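Local coordinates for PTS system, lactose-specific IIBC components (Streptococcus pneumoniae, PDB 3NBM), which probably relays a phosphoryl group to lactose during its uptake, as the IIB domain of a phosphoenolpyruvate-dependent phosphotransferase system, at residues V9-A14 with A20-A25; G42-H47 with R64-E69; I26-N31 with K94-A99; I58-V63 with M87-L92. One frame throughout, in Å; residues are numbered along the deposited sequence.

Interaction 1: V9-A14 with A20-A25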
# COMPACT_ATOMS: atom_id res chain seq x y z
N VAL A 9 -3.45 -1.24 5.49
CA VAL A 9 -2.79 -0.84 4.25
C VAL A 9 -3.30 -1.71 3.10
O VAL A 9 -3.41 -2.92 3.23
CB VAL A 9 -1.26 -1.01 4.37
CG1 VAL A 9 -0.56 -0.52 3.10
CG2 VAL A 9 -0.75 -0.28 5.62
N LEU A 10 -3.62 -1.07 1.98
CA LEU A 10 -3.99 -1.76 0.74
C LEU A 10 -2.99 -1.41 -0.35
O LEU A 10 -2.75 -0.24 -0.60
CB LEU A 10 -5.40 -1.37 0.32
CG LEU A 10 -5.94 -2.02 -0.97
CD1 LEU A 10 -6.07 -3.53 -0.83
CD2 LEU A 10 -7.30 -1.40 -1.31
N VAL A 11 -2.36 -2.43 -0.92
CA VAL A 11 -1.45 -2.27 -2.05
C VAL A 11 -2.20 -2.68 -3.33
O VAL A 11 -2.74 -3.78 -3.39
CB VAL A 11 -0.15 -3.09 -1.91
CG1 VAL A 11 0.83 -2.76 -3.03
CG2 VAL A 11 0.47 -2.92 -0.53
N LEU A 12 -2.23 -1.80 -4.33
CA LEU A 12 -2.95 -2.06 -5.57
C LEU A 12 -1.99 -2.17 -6.73
O LEU A 12 -1.06 -1.39 -6.87
CB LEU A 12 -3.97 -0.93 -5.86
CG LEU A 12 -5.10 -0.80 -4.83
CD1 LEU A 12 -5.96 0.43 -5.15
CD2 LEU A 12 -5.92 -2.10 -4.73
N CYS A 13 -2.24 -3.15 -7.60
CA CYS A 13 -1.52 -3.25 -8.87
C CYS A 13 -2.55 -3.35 -10.01
O CYS A 13 -3.75 -3.15 -9.79
CB CYS A 13 -0.52 -4.43 -8.87
SG CYS A 13 -1.22 -6.06 -8.75
N ALA A 14 -2.05 -3.64 -11.21
CA ALA A 14 -2.88 -3.75 -12.38
C ALA A 14 -3.32 -5.19 -12.65
O ALA A 14 -3.87 -5.48 -13.71
CB ALA A 14 -2.15 -3.17 -13.62
N ALA A 20 0.88 -8.13 -4.11
CA ALA A 20 1.04 -9.11 -3.05
C ALA A 20 2.48 -9.17 -2.54
O ALA A 20 2.70 -9.47 -1.37
CB ALA A 20 0.59 -10.50 -3.50
N GLN A 21 3.46 -8.91 -3.41
CA GLN A 21 4.87 -8.93 -3.02
C GLN A 21 5.13 -7.87 -1.94
O GLN A 21 5.82 -8.13 -0.95
CB GLN A 21 5.78 -8.65 -4.23
CG GLN A 21 5.64 -9.64 -5.36
CD GLN A 21 6.70 -10.72 -5.30
OE1 GLN A 21 7.32 -10.91 -4.26
NE2 GLN A 21 6.89 -11.45 -6.40
N LEU A 22 4.61 -6.67 -2.14
CA LEU A 22 4.77 -5.63 -1.13
C LEU A 22 3.91 -5.90 0.11
O LEU A 22 4.40 -5.72 1.22
CB LEU A 22 4.54 -4.23 -1.70
CG LEU A 22 4.78 -3.11 -0.70
CD1 LEU A 22 6.21 -3.12 -0.16
CD2 LEU A 22 4.44 -1.72 -1.25
N ALA A 23 2.66 -6.33 -0.07
CA ALA A 23 1.84 -6.66 1.11
C ALA A 23 2.53 -7.70 1.99
O ALA A 23 2.54 -7.58 3.22
CB ALA A 23 0.43 -7.12 0.69
N ASN A 24 3.09 -8.73 1.35
CA ASN A 24 3.79 -9.75 2.11
C ASN A 24 4.99 -9.20 2.88
O ASN A 24 5.20 -9.56 4.04
CB ASN A 24 4.30 -10.88 1.21
CG ASN A 24 3.18 -11.72 0.63
OD1 ASN A 24 2.06 -11.74 1.13
ND2 ASN A 24 3.50 -12.46 -0.43
N ALA A 25 5.77 -8.34 2.23
CA ALA A 25 6.94 -7.74 2.88
C ALA A 25 6.51 -6.88 4.07
O ALA A 25 7.13 -6.94 5.14
CB ALA A 25 7.78 -6.94 1.86
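Val11 meets Leu22 and Ala23 through its two methyl groups, and following it outward from CB shows how one forked side chain meets a helix at two points. At CB the valine branches. CG1 lies anti to the backbone N (chi1 -174°) and runs to the isobutyl end of Leu22, where Val11 CG1 stands 4.2 Å from Leu22 CD2. The two side chains cross at about a right angle, so the leucine offers one methyl and not its whole flank. CG2, the branch beside the backbone N, takes the other direction and comes up against the helix backbone, with Val11 CG2 4.1 Å from Ala23 N. The methyl of Ala23 borders the same branch, Val11 CG2 being 4.4 Å from Ala23 CB. Strand 7-13 and helix 18-33 are the first two elements of a beta-alpha-beta unit completed by strand 37-43, within a parallel sheet of Rossmann-like layout. The small Ala23 lets the helix settle close to the strand, the CA atoms of Val11 and Ala23 lying 6.3 Å apart, and its methyl also reaches Ala39 on the neighbouring strand. Tyr89, from helix 86-93, packs against both Val11 and Leu22.

Interaction 2: G42-H47 with R64-E69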
# COMPACT_ATOMS: atom_id res chain seq x y z
N GLY A 42 -4.62 -6.04 -3.87
CA GLY A 42 -5.76 -6.12 -4.75
C GLY A 42 -5.47 -5.50 -6.08
O GLY A 42 -4.42 -4.87 -6.29
N ALA A 43 -6.41 -5.64 -7.02
CA ALA A 43 -6.35 -5.02 -8.33
C ALA A 43 -7.04 -3.65 -8.32
O ALA A 43 -8.13 -3.50 -7.78
CB ALA A 43 -7.03 -5.92 -9.40
N TYR A 44 -6.40 -2.67 -8.96
CA TYR A 44 -7.02 -1.36 -9.14
C TYR A 44 -8.28 -1.54 -9.98
O TYR A 44 -8.23 -2.09 -11.07
CB TYR A 44 -6.04 -0.38 -9.79
CG TYR A 44 -6.49 1.06 -9.70
CD1 TYR A 44 -7.41 1.61 -10.59
CD2 TYR A 44 -6.06 1.87 -8.67
CE1 TYR A 44 -7.87 2.92 -10.44
CE2 TYR A 44 -6.48 3.15 -8.54
CZ TYR A 44 -7.40 3.68 -9.41
OH TYR A 44 -7.84 4.98 -9.21
N GLY A 45 -9.39 -1.06 -9.47
CA GLY A 45 -10.70 -1.27 -10.07
C GLY A 45 -11.64 -2.13 -9.24
O GLY A 45 -12.85 -2.07 -9.44
N ALA A 46 -11.10 -2.93 -8.31
CA ALA A 46 -11.90 -3.70 -7.35
C ALA A 46 -11.97 -3.00 -6.01
O ALA A 46 -12.53 -3.54 -5.06
CB ALA A 46 -11.33 -5.12 -7.16
N HIS A 47 -11.48 -1.76 -5.94
CA HIS A 47 -11.24 -1.08 -4.67
C HIS A 47 -12.25 0.01 -4.32
O HIS A 47 -12.17 0.57 -3.22
CB HIS A 47 -9.85 -0.48 -4.67
CG HIS A 47 -9.74 0.66 -5.61
ND1 HIS A 47 -9.70 0.50 -6.98
CD2 HIS A 47 -9.80 1.99 -5.38
CE1 HIS A 47 -9.68 1.69 -7.54
NE2 HIS A 47 -9.74 2.61 -6.59
N ARG A 64 0.66 3.73 -11.37
CA ARG A 64 1.02 5.12 -11.05
C ARG A 64 0.17 6.14 -11.79
O ARG A 64 -0.10 7.21 -11.24
CB ARG A 64 2.49 5.35 -11.37
CG ARG A 64 3.02 6.70 -10.90
CD ARG A 64 4.54 6.75 -10.83
NE ARG A 64 5.16 6.45 -12.14
CZ ARG A 64 5.68 5.30 -12.53
NH1 ARG A 64 5.81 4.27 -11.71
NH2 ARG A 64 6.12 5.20 -13.77
N SER A 65 -0.30 5.82 -12.99
CA SER A 65 -1.11 6.75 -13.76
C SER A 65 -2.45 7.10 -13.12
O SER A 65 -3.11 8.07 -13.54
CB SER A 65 -1.35 6.19 -15.14
OG SER A 65 -2.22 5.08 -15.11
N TYR A 66 -2.88 6.32 -12.12
CA TYR A 66 -4.13 6.60 -11.42
C TYR A 66 -3.95 7.44 -10.15
O TYR A 66 -4.92 7.68 -9.43
CB TYR A 66 -4.83 5.27 -11.08
CG TYR A 66 -5.13 4.42 -12.29
CD1 TYR A 66 -6.19 4.71 -13.16
CD2 TYR A 66 -4.36 3.30 -12.59
CE1 TYR A 66 -6.45 3.92 -14.30
CE2 TYR A 66 -4.64 2.51 -13.70
CZ TYR A 66 -5.67 2.82 -14.55
OH TYR A 66 -5.95 2.05 -15.65
N TYR A 67 -2.74 7.90 -9.84
CA TYR A 67 -2.50 8.62 -8.61
C TYR A 67 -3.43 9.83 -8.40
O TYR A 67 -4.03 9.95 -7.34
CB TYR A 67 -1.04 9.06 -8.53
CG TYR A 67 -0.72 9.86 -7.29
CD1 TYR A 67 -0.61 9.25 -6.05
CD2 TYR A 67 -0.60 11.23 -7.35
CE1 TYR A 67 -0.29 9.99 -4.93
CE2 TYR A 67 -0.35 11.97 -6.22
CZ TYR A 67 -0.16 11.35 -5.03
OH TYR A 67 0.09 12.10 -3.90
N ARG A 68 -3.49 10.74 -9.37
CA ARG A 68 -4.29 11.95 -9.19
C ARG A 68 -5.75 11.63 -8.95
O ARG A 68 -6.38 12.22 -8.06
CB ARG A 68 -4.14 12.87 -10.42
N GLU A 69 -6.31 10.72 -9.74
CA GLU A 69 -7.72 10.42 -9.56
C GLU A 69 -7.96 9.72 -8.23
O GLU A 69 -8.96 10.00 -7.58
CB GLU A 69 -8.32 9.67 -10.75
CG GLU A 69 -7.89 8.29 -10.92
CD GLU A 69 -8.12 7.77 -12.34
OE1 GLU A 69 -7.49 8.26 -13.25
OE2 GLU A 69 -8.91 6.85 -12.53
O HOH W 1 -10.10 5.64 -10.53
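The backbones carrying Tyr44 and Tyr66 keep well apart, 8.8 Å between Tyr44 CA and Tyr66 CA, and Tyr44 itself lies in a type II beta turn from Ala43 to Ala46 in which Gly45 adopts a positive phi. Two aromatic side chains bridge that gap. Tyr44 swings its ring out opposite the backbone nitrogen (chi1 -166°) and lays it against Tyr66 in an offset stack, the ring centroids 4.3 Å apart and the planes inclined by only 16°. The offset slides Tyr44 CE1 over the rim of the Tyr66 ring, while the beta carbon of Tyr66 covers the far end of the Tyr44 ring: Tyr66 CB lies 3.5 Å from Tyr44 CZ and makes a CH-pi contact with that face. Here the loop after edge strand 37-43 is joined to the 3-10 turn that leads into helix 67-74, on one side of the parallel four-stranded sheet. The opposite face of Tyr44 is occupied too, by His47 CE1 over its centre, so the phenol is sandwiched. His47 is in turn held by the turn backbone, for Gly45 N donates to His47 ND1 at 3.0 Å, a nearly straight bond (166°) lying in the imidazole plane. Beyond the rings, a water spans the remaining distance to the helix. It stands 2.7 Å from Tyr44 OH and donates to Glu69 OE2 at 2.6 Å, while Glu69 CD lies at the edge of the Tyr66 ring.

Interaction 3: I26-N31 with K94-A99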
# COMPACT_ATOMS: atom_id res chain seq x y z
N ILE A 26 5.46 -6.08 3.90
CA ILE A 26 4.97 -5.24 4.97
C ILE A 26 4.53 -6.11 6.15
O ILE A 26 4.88 -5.84 7.31
CB ILE A 26 3.79 -4.37 4.51
CG1 ILE A 26 4.25 -3.32 3.49
CG2 ILE A 26 3.08 -3.74 5.73
CD1 ILE A 26 3.11 -2.66 2.72
N ASN A 27 3.76 -7.15 5.85
CA ASN A 27 3.27 -8.03 6.90
C ASN A 27 4.39 -8.76 7.62
O ASN A 27 4.33 -8.93 8.83
CB ASN A 27 2.25 -9.04 6.36
CG ASN A 27 0.93 -8.39 6.01
OD1 ASN A 27 0.56 -7.40 6.64
ND2 ASN A 27 0.20 -8.98 5.07
N GLU A 28 5.40 -9.21 6.89
CA GLU A 28 6.52 -9.88 7.53
C GLU A 28 7.25 -8.87 8.43
O GLU A 28 7.66 -9.19 9.56
CB GLU A 28 7.46 -10.49 6.48
CG GLU A 28 8.70 -11.21 7.08
CD GLU A 28 9.60 -11.94 6.04
OE1 GLU A 28 9.24 -12.04 4.83
OE2 GLU A 28 10.67 -12.46 6.48
N GLY A 29 7.47 -7.65 7.94
CA GLY A 29 8.14 -6.66 8.75
C GLY A 29 7.32 -6.32 9.98
O GLY A 29 7.84 -6.22 11.10
N ALA A 30 6.02 -6.14 9.81
CA ALA A 30 5.14 -5.83 10.95
C ALA A 30 5.18 -6.95 12.00
O ALA A 30 5.27 -6.72 13.21
CB ALA A 30 3.71 -5.61 10.47
N ASN A 31 5.13 -8.19 11.54
CA ASN A 31 5.13 -9.34 12.42
C ASN A 31 6.45 -9.41 13.21
O ASN A 31 6.42 -9.52 14.43
CB ASN A 31 4.95 -10.62 11.64
CG ASN A 31 4.95 -11.82 12.51
OD1 ASN A 31 4.12 -11.95 13.41
ND2 ASN A 31 5.93 -12.70 12.30
N LYS A 94 11.83 -6.65 -1.27
CA LYS A 94 12.93 -7.50 -0.83
C LYS A 94 13.37 -7.25 0.59
O LYS A 94 14.26 -7.93 1.07
CB LYS A 94 14.10 -7.34 -1.79
CG LYS A 94 13.80 -7.91 -3.17
CD LYS A 94 13.49 -9.42 -3.12
CE LYS A 94 12.00 -9.78 -3.01
NZ LYS A 94 11.70 -11.08 -3.67
N SER A 95 12.74 -6.30 1.29
CA SER A 95 13.16 -5.96 2.64
C SER A 95 11.97 -5.68 3.54
O SER A 95 11.43 -4.57 3.50
CB SER A 95 14.08 -4.75 2.64
OG SER A 95 14.39 -4.36 3.98
N PRO A 96 11.60 -6.67 4.36
CA PRO A 96 10.52 -6.42 5.30
C PRO A 96 10.73 -5.19 6.18
O PRO A 96 9.78 -4.43 6.46
CB PRO A 96 10.43 -7.71 6.11
CG PRO A 96 10.91 -8.77 5.10
CD PRO A 96 12.01 -8.09 4.36
N SER A 97 11.95 -4.97 6.66
CA SER A 97 12.21 -3.82 7.52
C SER A 97 11.99 -2.51 6.75
O SER A 97 11.38 -1.57 7.28
CB SER A 97 13.63 -3.88 8.11
OG SER A 97 13.84 -5.02 8.91
N LYS A 98 12.49 -2.41 5.52
CA LYS A 98 12.28 -1.20 4.74
C LYS A 98 10.82 -1.03 4.35
O LYS A 98 10.32 0.10 4.33
CB LYS A 98 13.16 -1.19 3.47
CG LYS A 98 14.65 -1.06 3.80
CD LYS A 98 15.54 -1.18 2.56
CE LYS A 98 16.99 -1.55 2.94
NZ LYS A 98 17.15 -2.97 3.48
N ALA A 99 10.13 -2.13 4.04
CA ALA A 99 8.70 -2.06 3.67
C ALA A 99 7.88 -1.50 4.85
O ALA A 99 7.04 -0.64 4.65
CB ALA A 99 8.20 -3.43 3.21
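Gly29 and Pro96 mark the point where helix 18-33 meets the first turn of helix 96-105, a close helix-helix contact in which Gly29 CA and Pro96 CA are just 4.2 Å apart. Such an approach is possible because Gly29 has no side chain. Van der Waals contacts make up most of the interface. The proline ring leans on the helix backbone, with Pro96 CB 3.5 Å from Gly29 N, and its outer corner touches Glu28. That glutamate stays extended from its first torsion onward (chi1 179°), and its methylenes pass over the proline until Glu28 CD ends 3.6 Å from Pro96 CG. One turn further along comes an apolar pair: the methyl of Ala99 fits beside Ile26, where Ile26 CG1 and Ala99 CB are 4.0 Å apart; Leu22 and Ala25 also line this methyl. A second kind of contact is a CA-H...O interaction: Gly29 CA points a hydrogen at the carbonyl of Pro96, with Gly29 CA 3.6 Å from Pro96 O and an angle of 151° at the hydrogen. Conventional hydrogen bonds act within the 94-99 segment. Ser95 occupies the N-cap, its OG accepting the capping bond from Lys98 N at 3.1 Å; the lysine's ammonium also reaches that oxygen, Lys98 NZ lying 3.1 Å from Ser95 OG.

Interaction 4: I58-V63 with M87-L92; sequences ILAPQV and MEYIHL
The hydroxyl of Tyr89, whose ring rests on Ala60 and Pro61, is fixed at its far end by a hydrogen bond to the carbonyl oxygen of Thr18, the first residue of helix 18-33. The side chain is anchored there and at its own helix, which probably limits how far the ring can swing. A trans first torsion (chi1 -179°) sends the phenol straight out from helix 86-93 toward the end of strand 56-59. Pro61 comes over one face: Pro61 CD makes a CH-pi contact 3.7 Å from the Tyr89 ring centroid, 22° off the normal. The contact lies toward the root of the ring, with Pro61 CD 3.5 Å from Tyr89 CG, and the pyrrolidine continues onto the beta carbon, where Pro61 CG is 3.6 Å from Tyr89 CB. Ala60 approaches obliquely nearer the hydroxyl end, its CB 3.9 Å from Tyr89 CE1. The short 3-10 turn that presents these two residues is closed by a backbone bond, Val63 N donating to Ala60 O at 3.0 Å. Thr84 borders Pro61 and the tyrosine ring as well. Tyr89 thus links the carboxyl end of a central strand to the start of helix 18-33, an arrangement in keeping with the P-loop end of a parallel alpha/beta domain of the lactose/cellobiose IIB family.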
# COMPACT_ATOMS: atom_id res chain seq x y z
N ILE A 58 -1.30 2.15 -1.25
CA ILE A 58 -0.05 2.25 -2.00
C ILE A 58 -0.26 1.70 -3.42
O ILE A 58 -0.71 0.58 -3.60
CB ILE A 58 1.08 1.39 -1.33
CG1 ILE A 58 1.32 1.82 0.13
CG2 ILE A 58 2.39 1.46 -2.17
CD1 ILE A 58 2.17 0.87 0.96
N LEU A 59 0.03 2.54 -4.40
CA LEU A 59 -0.04 2.17 -5.80
C LEU A 59 1.30 1.55 -6.21
O LEU A 59 2.35 2.18 -6.06
CB LEU A 59 -0.37 3.40 -6.68
CG LEU A 59 -1.73 4.02 -6.43
CD1 LEU A 59 -1.84 5.36 -7.20
CD2 LEU A 59 -2.83 3.08 -6.85
N ALA A 60 1.24 0.34 -6.77
CA ALA A 60 2.41 -0.29 -7.38
C ALA A 60 2.78 0.49 -8.65
O ALA A 60 1.96 1.27 -9.19
CB ALA A 60 2.13 -1.72 -7.71
N PRO A 61 3.99 0.29 -9.19
CA PRO A 61 4.47 1.09 -10.32
C PRO A 61 3.52 1.11 -11.50
O PRO A 61 3.34 2.16 -12.11
CB PRO A 61 5.79 0.39 -10.66
CG PRO A 61 6.30 -0.04 -9.32
CD PRO A 61 5.07 -0.53 -8.60
N GLN A 62 2.92 -0.01 -11.80
CA GLN A 62 2.12 -0.11 -13.01
C GLN A 62 0.75 0.52 -12.95
O GLN A 62 0.06 0.58 -13.96
CB GLN A 62 2.05 -1.52 -13.46
CG GLN A 62 3.42 -1.95 -13.98
CD GLN A 62 3.59 -3.41 -13.93
OE1 GLN A 62 3.48 -4.05 -12.85
NE2 GLN A 62 3.87 -3.99 -15.11
N VAL A 63 0.38 1.03 -11.78
CA VAL A 63 -0.85 1.83 -11.63
C VAL A 63 -0.57 3.26 -11.17
O VAL A 63 -1.47 3.97 -10.74
CB VAL A 63 -1.89 1.11 -10.74
CG1 VAL A 63 -2.41 -0.09 -11.48
CG2 VAL A 63 -1.32 0.70 -9.40
N MSE A 87 12.14 0.87 -9.26
CA MSE A 87 13.29 0.48 -8.45
C MSE A 87 12.99 0.60 -6.95
O MSE A 87 13.30 -0.31 -6.16
CB MSE A 87 14.51 1.29 -8.89
CG MSE A 87 14.94 1.02 -10.33
SE MSE A 87 15.61 -0.79 -10.59
CE MSE A 87 17.34 -0.52 -9.78
N GLU A 88 12.36 1.70 -6.56
CA GLU A 88 11.87 1.93 -5.21
C GLU A 88 11.02 0.75 -4.72
O GLU A 88 11.24 0.18 -3.66
CB GLU A 88 11.04 3.23 -5.22
CG GLU A 88 10.24 3.54 -3.97
CD GLU A 88 9.26 4.70 -4.14
OE1 GLU A 88 8.71 4.90 -5.27
OE2 GLU A 88 9.05 5.41 -3.13
N TYR A 89 10.01 0.42 -5.50
CA TYR A 89 9.05 -0.60 -5.12
C TYR A 89 9.73 -1.97 -4.97
O TYR A 89 9.51 -2.69 -3.99
CB TYR A 89 7.93 -0.65 -6.16
CG TYR A 89 6.86 -1.64 -5.85
CD1 TYR A 89 5.76 -1.28 -5.09
CD2 TYR A 89 6.91 -2.96 -6.32
CE1 TYR A 89 4.76 -2.16 -4.81
CE2 TYR A 89 5.91 -3.86 -6.02
CZ TYR A 89 4.83 -3.43 -5.28
OH TYR A 89 3.79 -4.30 -4.98
N ILE A 90 10.54 -2.34 -5.96
CA ILE A 90 11.18 -3.65 -5.93
C ILE A 90 12.10 -3.75 -4.71
O ILE A 90 12.11 -4.77 -4.03
CB ILE A 90 11.87 -3.97 -7.27
CG1 ILE A 90 10.81 -4.15 -8.37
CG2 ILE A 90 12.78 -5.20 -7.12
CD1 ILE A 90 9.81 -5.29 -8.18
N HIS A 91 12.84 -2.70 -4.40
CA HIS A 91 13.65 -2.72 -3.19
C HIS A 91 12.83 -2.96 -1.94
O HIS A 91 13.21 -3.73 -1.07
CB HIS A 91 14.46 -1.43 -3.02
CG HIS A 91 15.66 -1.36 -3.90
ND1 HIS A 91 16.08 -0.20 -4.51
CD2 HIS A 91 16.51 -2.33 -4.31
CE1 HIS A 91 17.15 -0.45 -5.24
NE2 HIS A 91 17.43 -1.74 -5.13
N LEU A 92 11.68 -2.32 -1.82
CA LEU A 92 10.81 -2.60 -0.68
C LEU A 92 10.32 -4.04 -0.61
O LEU A 92 10.22 -4.60 0.48
CB LEU A 92 9.58 -1.68 -0.69
CG LEU A 92 9.79 -0.15 -0.58
CD1 LEU A 92 8.48 0.56 -0.79
CD2 LEU A 92 10.43 0.26 0.72

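In the fold
Interactions 1, 2 and 4 share the parallel sheet. Strand 7-13 joins interaction 1 to interaction 2 through Cys13 O and Tyr44 N, 2.8 Å apart, and to interaction 4 through Leu12 O and Ala60 N, 2.9 Å apart. Helix 18-33 serves both interaction 1 and interaction 3, where Leu22 CD1 packs 3.9 Å from Ala99 CB. Interactions 2 and 3 lie on opposite sides of the chain's centre, their own centres about 23 Å apart. Cys13, ending strand 7-13 just before the loop into helix 18-33, is probably the phosphoryl-carrying cysteine, as in related IIB domains; interactions 1, 2 and 4 would then all adjoin that site.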